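Local coordinates for proteasome activator protein PA26 (Trypanosoma brucei, PDB 1YAR) that probably binds the 20S proteasome as a ring-shaped 11S (PA28-like) activator and opens its gate so that substrates can enter, at residues V76-R79 with Y80-C84; E41-G44 with I45-A49; S21-E24 with T25-F28. One frame throughout, in Å; residues are numbered along the deposited sequence. Where two conformers were deposited one is given.

Contact 1 (V76-R79 with Y80-C84)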
loop_
_atom_site.group_PDB
_atom_site.type_symbol
_atom_site.label_atom_id
_atom_site.label_comp_id
_atom_site.label_asym_id
_atom_site.label_seq_id
_atom_site.Cartn_x
_atom_site.Cartn_y
_atom_site.Cartn_z
ATOM N N VAL O 76 55.512 90.323 -68.804
ATOM C CA VAL O 76 54.492 89.352 -68.383
ATOM C C VAL O 76 55.158 88.041 -67.920
ATOM O O VAL O 76 54.853 87.536 -66.838
ATOM C CB VAL O 76 53.414 89.093 -69.486
ATOM C CG1 VAL O 76 52.503 87.892 -69.115
ATOM C CG2 VAL O 76 52.547 90.353 -69.720
ATOM N N LEU O 77 56.058 87.508 -68.743
ATOM C CA LEU O 77 56.758 86.259 -68.410
ATOM C C LEU O 77 57.590 86.370 -67.126
ATOM O O LEU O 77 57.617 85.440 -66.315
ATOM C CB LEU O 77 57.595 85.744 -69.591
ATOM C CG LEU O 77 56.732 85.241 -70.772
ATOM C CD1 LEU O 77 57.423 85.379 -72.107
ATOM C CD2 LEU O 77 56.220 83.772 -70.604
ATOM N N GLN O 78 58.258 87.517 -66.941
ATOM C CA GLN O 78 59.046 87.765 -65.740
ATOM C C GLN O 78 58.164 87.789 -64.501
ATOM O O GLN O 78 58.534 87.256 -63.454
ATOM C CB GLN O 78 59.809 89.101 -65.844
ATOM C CG GLN O 78 60.627 89.430 -64.601
ATOM C CD GLN O 78 61.863 88.559 -64.472
ATOM O OE1 GLN O 78 62.886 88.836 -65.108
ATOM N NE2 GLN O 78 61.780 87.509 -63.643
ATOM N N ARG O 79 57.002 88.408 -64.630
ATOM C CA ARG O 79 56.056 88.534 -63.528
ATOM C C ARG O 79 55.523 87.150 -63.125
ATOM O O ARG O 79 55.340 86.865 -61.936
ATOM C CB ARG O 79 54.907 89.411 -63.976
ATOM C CG ARG O 79 53.995 89.884 -62.873
ATOM C CD ARG O 79 53.072 91.005 -63.304
ATOM N NE ARG O 79 52.024 91.205 -62.306
ATOM C CZ ARG O 79 50.911 91.884 -62.534
ATOM N NH1 ARG O 79 50.700 92.438 -63.725
ATOM N NH2 ARG O 79 50.017 92.012 -61.567
ATOM N N TYR O 80 55.266 86.306 -64.127
ATOM C CA TYR O 80 54.823 84.928 -63.871
ATOM C C TYR O 80 55.915 84.141 -63.155
ATOM O O TYR O 80 55.646 83.494 -62.130
ATOM C CB TYR O 80 54.342 84.234 -65.156
ATOM C CG TYR O 80 53.712 82.877 -64.863
ATOM C CD1 TYR O 80 52.577 82.787 -64.063
ATOM C CD2 TYR O 80 54.287 81.696 -65.339
ATOM C CE1 TYR O 80 51.997 81.552 -63.766
ATOM C CE2 TYR O 80 53.711 80.449 -65.042
ATOM C CZ TYR O 80 52.568 80.406 -64.252
ATOM O OH TYR O 80 51.985 79.205 -63.928
ATOM N N GLN O 81 57.153 84.228 -63.660
ATOM C CA GLN O 81 58.290 83.568 -63.026
ATOM C C GLN O 81 58.481 83.990 -61.562
ATOM O O GLN O 81 58.687 83.137 -60.690
ATOM C CB GLN O 81 59.569 83.761 -63.851
ATOM C CG GLN O 81 60.762 82.966 -63.327
ATOM C CD GLN O 81 61.912 82.906 -64.318
ATOM O OE1 GLN O 81 63.048 82.743 -63.919
ATOM N NE2 GLN O 81 61.611 83.035 -65.617
ATOM N N ASP O 82 58.387 85.297 -61.277
ATOM C CA ASP O 82 58.502 85.769 -59.889
ATOM C C ASP O 82 57.405 85.167 -59.013
ATOM O O ASP O 82 57.665 84.730 -57.889
ATOM C CB ASP O 82 58.459 87.309 -59.807
ATOM C CG ASP O 82 59.671 87.970 -60.465
ATOM O OD1 ASP O 82 60.731 87.306 -60.631
ATOM O OD2 ASP O 82 59.644 89.161 -60.864
ATOM N N LEU O 83 56.178 85.162 -59.523
ATOM C CA LEU O 83 55.076 84.562 -58.795
ATOM C C LEU O 83 55.354 83.064 -58.513
ATOM O O LEU O 83 55.172 82.590 -57.383
ATOM C CB LEU O 83 53.764 84.760 -59.567
ATOM C CG LEU O 83 52.406 84.304 -59.010
ATOM C CD1 LEU O 83 52.297 82.779 -59.087
ATOM C CD2 LEU O 83 52.155 84.797 -57.592
ATOM N N CYS O 84 55.783 82.329 -59.539
ATOM C CA CYS O 84 56.044 80.889 -59.376
ATOM C C CYS O 84 57.173 80.636 -58.369
ATOM O O CYS O 84 57.090 79.721 -57.537
ATOM C CB CYS O 84 56.401 80.260 -60.719
ATOM S SG CYS O 84 55.003 80.155 -61.848
HETATM O O HOH W 1 62.726 85.842 -61.572
#

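Contact 2 (E41-G44 with I45-A49)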
loop_
_atom_site.group_PDB
_atom_site.type_symbol
_atom_site.label_atom_id
_atom_site.label_comp_id
_atom_site.label_asym_id
_atom_site.label_seq_id
_atom_site.Cartn_x
_atom_site.Cartn_y
_atom_site.Cartn_z
ATOM N N GLU O 41 47.362 88.244 -57.355
ATOM C CA GLU O 41 48.509 88.473 -58.252
ATOM C C GLU O 41 48.402 87.585 -59.502
ATOM O O GLU O 41 48.628 88.043 -60.628
ATOM C CB GLU O 41 49.847 88.289 -57.525
ATOM C CG GLU O 41 51.110 88.275 -58.405
ATOM C CD GLU O 41 51.416 89.605 -59.117
ATOM O OE1 GLU O 41 50.764 90.640 -58.821
ATOM O OE2 GLU O 41 52.325 89.623 -59.986
ATOM N N ILE O 42 48.031 86.319 -59.300
ATOM C CA ILE O 42 47.811 85.407 -60.433
ATOM C C ILE O 42 46.794 85.984 -61.425
ATOM O O ILE O 42 47.048 85.992 -62.639
ATOM C CB ILE O 42 47.408 83.988 -59.956
ATOM C CG1 ILE O 42 48.558 83.327 -59.172
ATOM C CG2 ILE O 42 47.074 83.118 -61.146
ATOM C CD1 ILE O 42 48.122 82.033 -58.442
ATOM N N GLU O 43 45.675 86.471 -60.885
ATOM C CA GLU O 43 44.619 87.164 -61.639
ATOM C C GLU O 43 45.158 88.369 -62.420
ATOM O O GLU O 43 44.769 88.600 -63.565
ATOM C CB GLU O 43 43.506 87.614 -60.682
ATOM C CG GLU O 43 42.150 87.823 -61.336
ATOM C CD GLU O 43 41.228 88.744 -60.543
ATOM O OE1 GLU O 43 41.507 89.025 -59.354
ATOM O OE2 GLU O 43 40.210 89.195 -61.116
ATOM N N GLY O 44 46.052 89.124 -61.789
ATOM C CA GLY O 44 46.719 90.275 -62.416
ATOM C C GLY O 44 47.561 89.864 -63.616
ATOM O O GLY O 44 47.511 90.498 -64.676
ATOM N N ILE O 45 48.330 88.790 -63.448
ATOM C CA ILE O 45 49.163 88.244 -64.522
ATOM C C ILE O 45 48.294 87.764 -65.676
ATOM O O ILE O 45 48.613 88.048 -66.834
ATOM C CB ILE O 45 50.094 87.123 -63.984
ATOM C CG1 ILE O 45 51.013 87.706 -62.903
ATOM C CG2 ILE O 45 50.947 86.501 -65.113
ATOM C CD1 ILE O 45 51.699 86.678 -62.010
ATOM N N ALA O 46 47.210 87.053 -65.366
ATOM C CA ALA O 46 46.285 86.574 -66.402
ATOM C C ALA O 46 45.758 87.733 -67.256
ATOM O O ALA O 46 45.749 87.658 -68.493
ATOM C CB ALA O 46 45.133 85.800 -65.781
ATOM N N LYS O 47 45.345 88.815 -66.595
ATOM C CA LYS O 47 44.827 89.995 -67.303
ATOM C C LYS O 47 45.874 90.662 -68.179
ATOM O O LYS O 47 45.588 91.012 -69.327
ATOM C CB LYS O 47 44.197 90.997 -66.330
ATOM C CG LYS O 47 42.802 90.563 -65.887
ATOM C CD LYS O 47 42.278 91.394 -64.714
ATOM C CE LYS O 47 41.094 90.711 -64.029
ATOM N NZ LYS O 47 40.851 91.281 -62.665
ATOM N N ALA O 48 47.080 90.815 -67.647
ATOM C CA ALA O 48 48.195 91.393 -68.389
ATOM C C ALA O 48 48.611 90.494 -69.565
ATOM O O ALA O 48 49.008 90.992 -70.622
ATOM C CB ALA O 48 49.371 91.640 -67.459
ATOM N N ALA O 49 48.516 89.168 -69.383
ATOM C CA ALA O 49 48.799 88.236 -70.489
ATOM C C ALA O 49 47.754 88.364 -71.591
ATOM O O ALA O 49 48.109 88.431 -72.758
ATOM C CB ALA O 49 48.896 86.762 -69.982
#

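Contact 3 (S21-E24 with T25-F28)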
loop_
_atom_site.group_PDB
_atom_site.type_symbol
_atom_site.label_atom_id
_atom_site.label_comp_id
_atom_site.label_asym_id
_atom_site.label_seq_id
_atom_site.Cartn_x
_atom_site.Cartn_y
_atom_site.Cartn_z
ATOM N N SER O 21 60.772 75.633 -35.038
ATOM C CA SER O 21 61.206 76.533 -36.117
ATOM C C SER O 21 60.261 76.564 -37.321
ATOM O O SER O 21 60.254 77.539 -38.082
ATOM C CB SER O 21 62.622 76.179 -36.578
ATOM O OG SER O 21 62.681 74.872 -37.128
ATOM N N TYR O 22 59.490 75.486 -37.490
ATOM C CA TYR O 22 58.482 75.366 -38.542
ATOM C C TYR O 22 57.207 74.828 -37.921
ATOM O O TYR O 22 57.043 73.623 -37.760
ATOM C CB TYR O 22 59.008 74.445 -39.651
ATOM C CG TYR O 22 60.064 75.132 -40.492
ATOM C CD1 TYR O 22 61.420 75.110 -40.135
ATOM C CD2 TYR O 22 59.695 75.833 -41.631
ATOM C CE1 TYR O 22 62.373 75.779 -40.919
ATOM C CE2 TYR O 22 60.628 76.488 -42.404
ATOM C CZ TYR O 22 61.947 76.459 -42.050
ATOM O OH TYR O 22 62.816 77.132 -42.870
ATOM N N THR O 23 56.329 75.739 -37.519
ATOM C CA THR O 23 55.135 75.376 -36.770
ATOM C C THR O 23 53.908 75.482 -37.670
ATOM O O THR O 23 54.004 75.949 -38.815
ATOM C CB THR O 23 54.929 76.317 -35.543
ATOM O OG1 THR O 23 54.508 77.589 -36.016
ATOM C CG2 THR O 23 56.237 76.626 -34.789
ATOM N N GLU O 24 52.757 75.081 -37.136
ATOM C CA GLU O 24 51.486 75.217 -37.846
ATOM C C GLU O 24 51.242 76.663 -38.274
ATOM O O GLU O 24 50.629 76.914 -39.309
ATOM C CB GLU O 24 50.325 74.715 -36.996
ATOM C CG GLU O 24 49.070 74.342 -37.789
ATOM C CD GLU O 24 48.183 75.523 -38.161
ATOM O OE1 GLU O 24 47.894 76.395 -37.293
ATOM O OE2 GLU O 24 47.726 75.568 -39.333
ATOM N N THR O 25 51.720 77.612 -37.465
ATOM C CA THR O 25 51.570 79.027 -37.795
ATOM C C THR O 25 52.269 79.384 -39.093
ATOM O O THR O 25 51.727 80.148 -39.885
ATOM C CB THR O 25 52.061 79.932 -36.638
ATOM O OG1 THR O 25 51.223 79.708 -35.502
ATOM C CG2 THR O 25 51.799 81.407 -36.977
ATOM N N SER O 26 53.452 78.813 -39.303
ATOM C CA SER O 26 54.232 79.034 -40.520
ATOM C C SER O 26 53.493 78.553 -41.758
ATOM O O SER O 26 53.526 79.201 -42.803
ATOM C CB SER O 26 55.579 78.306 -40.470
ATOM O OG SER O 26 56.160 78.366 -39.183
ATOM N N SER O 27 52.845 77.397 -41.652
ATOM C CA SER O 27 52.120 76.877 -42.800
ATOM C C SER O 27 50.796 77.603 -42.974
ATOM O O SER O 27 50.439 77.974 -44.095
ATOM C CB SER O 27 51.946 75.357 -42.673
ATOM O OG SER O 27 51.478 75.015 -41.383
ATOM N N PHE O 28 50.070 77.845 -41.874
ATOM C CA PHE O 28 48.824 78.624 -41.939
ATOM C C PHE O 28 49.043 80.007 -42.551
ATOM O O PHE O 28 48.240 80.467 -43.353
ATOM C CB PHE O 28 48.148 78.762 -40.562
ATOM C CG PHE O 28 46.829 79.489 -40.601
ATOM C CD1 PHE O 28 45.774 79.018 -41.388
ATOM C CD2 PHE O 28 46.631 80.644 -39.841
ATOM C CE1 PHE O 28 44.544 79.684 -41.448
ATOM C CE2 PHE O 28 45.396 81.325 -39.872
ATOM C CZ PHE O 28 44.341 80.841 -40.681
HETATM O O HOH W 2 59.069 79.107 -40.006
HETATM O O HOH W 3 48.290 79.119 -36.374
#

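Contact 1 (V76-R79 with Y80-C84)
Q78 and D82 meet one turn apart on helix 71-99, a long helix of the all-helical PA28-type subunit, on a strip that faces a second copy of the protein. The glutamine chain starts with CG anti to the backbone N and then bends at chi2, 73°, which carries the amide along the helix toward the carboxylate. Q78 NE2 stands 3.2 Å from D82 OD1, but the N-H points poorly at it, at 124°, and the bond is weak. A water also bridges the pair, donating to D82 OD1 over 2.6 Å and accepting a weak bond from Q78 NE2. The stronger partner of D82 is R57 of the second subunit, salt-bridged to the same OD1, so the aspartate serves both its own helix and the subunit interface. R79 extends the other way, nearly straight from CG to NE, to a salt bridge with E41 on helix 24-57. L77, Y80 and L83 turn into the bundle against helix 183-226. Beneath the polar pair the i to i+4 backbone bonding of the helix continues, D82 N donating to Q78 O at 2.9 Å. C84 SG sits 3.4 Å above the plane of the Y80 ring, displaced toward its rim.

Contact 2 (E41-G44 with I45-A49)
I45 lays its CG1-CD1 branch against the side chain of E41 one turn earlier, with CD1 3.6 Å from E41 OE2 and CG1 3.3 Å from the backbone oxygen E41 O. The glutamate reaches this place by a bend at chi2, 66°, which carries its carboxylate forward along the helix, obliquely beside the CG1-CD1 branch of I45. E41 OE2 pairs with R79 of helix 71-99, so the aliphatic branch of I45 flanks a salt bridge between two helices. Around the helix, on the exposed surface, E43 and K47 pair in one conformer in an i to i+4 salt bridge, which is uncertain because E43 was modelled twice. Both chains are extended beyond CG and run side by side in the same direction, bringing K47 NZ to 2.7 Å from E43 OE2. The ammonium comes from above the carboxylate, 67° out of its plane. This is an amphipathic stretch of helix 24-57 in the bundle of the PA28-type subunit: I42 and A46 rest on T204, and I45 and A49 on V200, both residues of helix 183-226. G44 contributes through its carbonyl, which accepts from A48 N at 3.0 Å.

Contact 3 (S21-E24 with T25-F28)
S26 OG reaches back to the backbone ahead of its own helix, accepting from T23 N at 3.1 Å, while T23 OG1 reaches forward and takes T25 N at the same distance. The first bond is fair, with an N-H...O angle of 147°; the second is weak. In T23 the hydroxyl occupies the crowded position between N and the carbonyl carbon (chi1 72°), which swings it over the first turn, side by side with the T25 side chain. T23 and S26 form a capping box, in which the forward bond goes, weakly, to T25 N: T23 is the N-cap of helix 24-57, and the two hydroxyls accept from backbone N-H groups at the break between that helix and helix 11-21, which Y22 leaves in an extended conformation. A water donates to S21 O and also bonds S26 OG, joining the end of one helix to the start of the next. E24 bends at chi2 and passes across the side chain of F28, its OE2 3.4 Å from F28 CB and the carboxylate turned 40° from the ring. The two ends of that carboxylate have different partners: OE2 bonds Y218 OH of helix 183-226, and OE1 forms a salt bridge with R11 of a third subunit, an arginine that also makes a cation-pi contact with F28. A second water donates to E24 OE1 and meets T25 OG1. S27 OG bonds Y218 OH as well and lies 2.9 Å from E24 O. That same carbonyl oxygen receives F28 N, 2.8 Å away, in a nearly straight bond.

In the fold
Contacts 1 and 2 lie on neighbouring helices, 71-99 and 24-57, with centres about 10 Å apart, and they touch directly. R79 NE is 2.8 Å from E41 OE2 in the salt bridge that joins them, and packing flanks it: L83 CD2 against E41 CG at 3.7 Å and I45 CD1 against R79 O at 3.6 Å. Contact 3 begins helix 24-57, farther along the bundle; its centre is about 29 Å from that of contact 2 and 26 Å from that of contact 1, and its nearest atoms are about 15 Å from either. All three pack on helix 183-226. Contacts 1 and 3 also meet other subunits, whereas no other protein chain of the assembly touches contact 2.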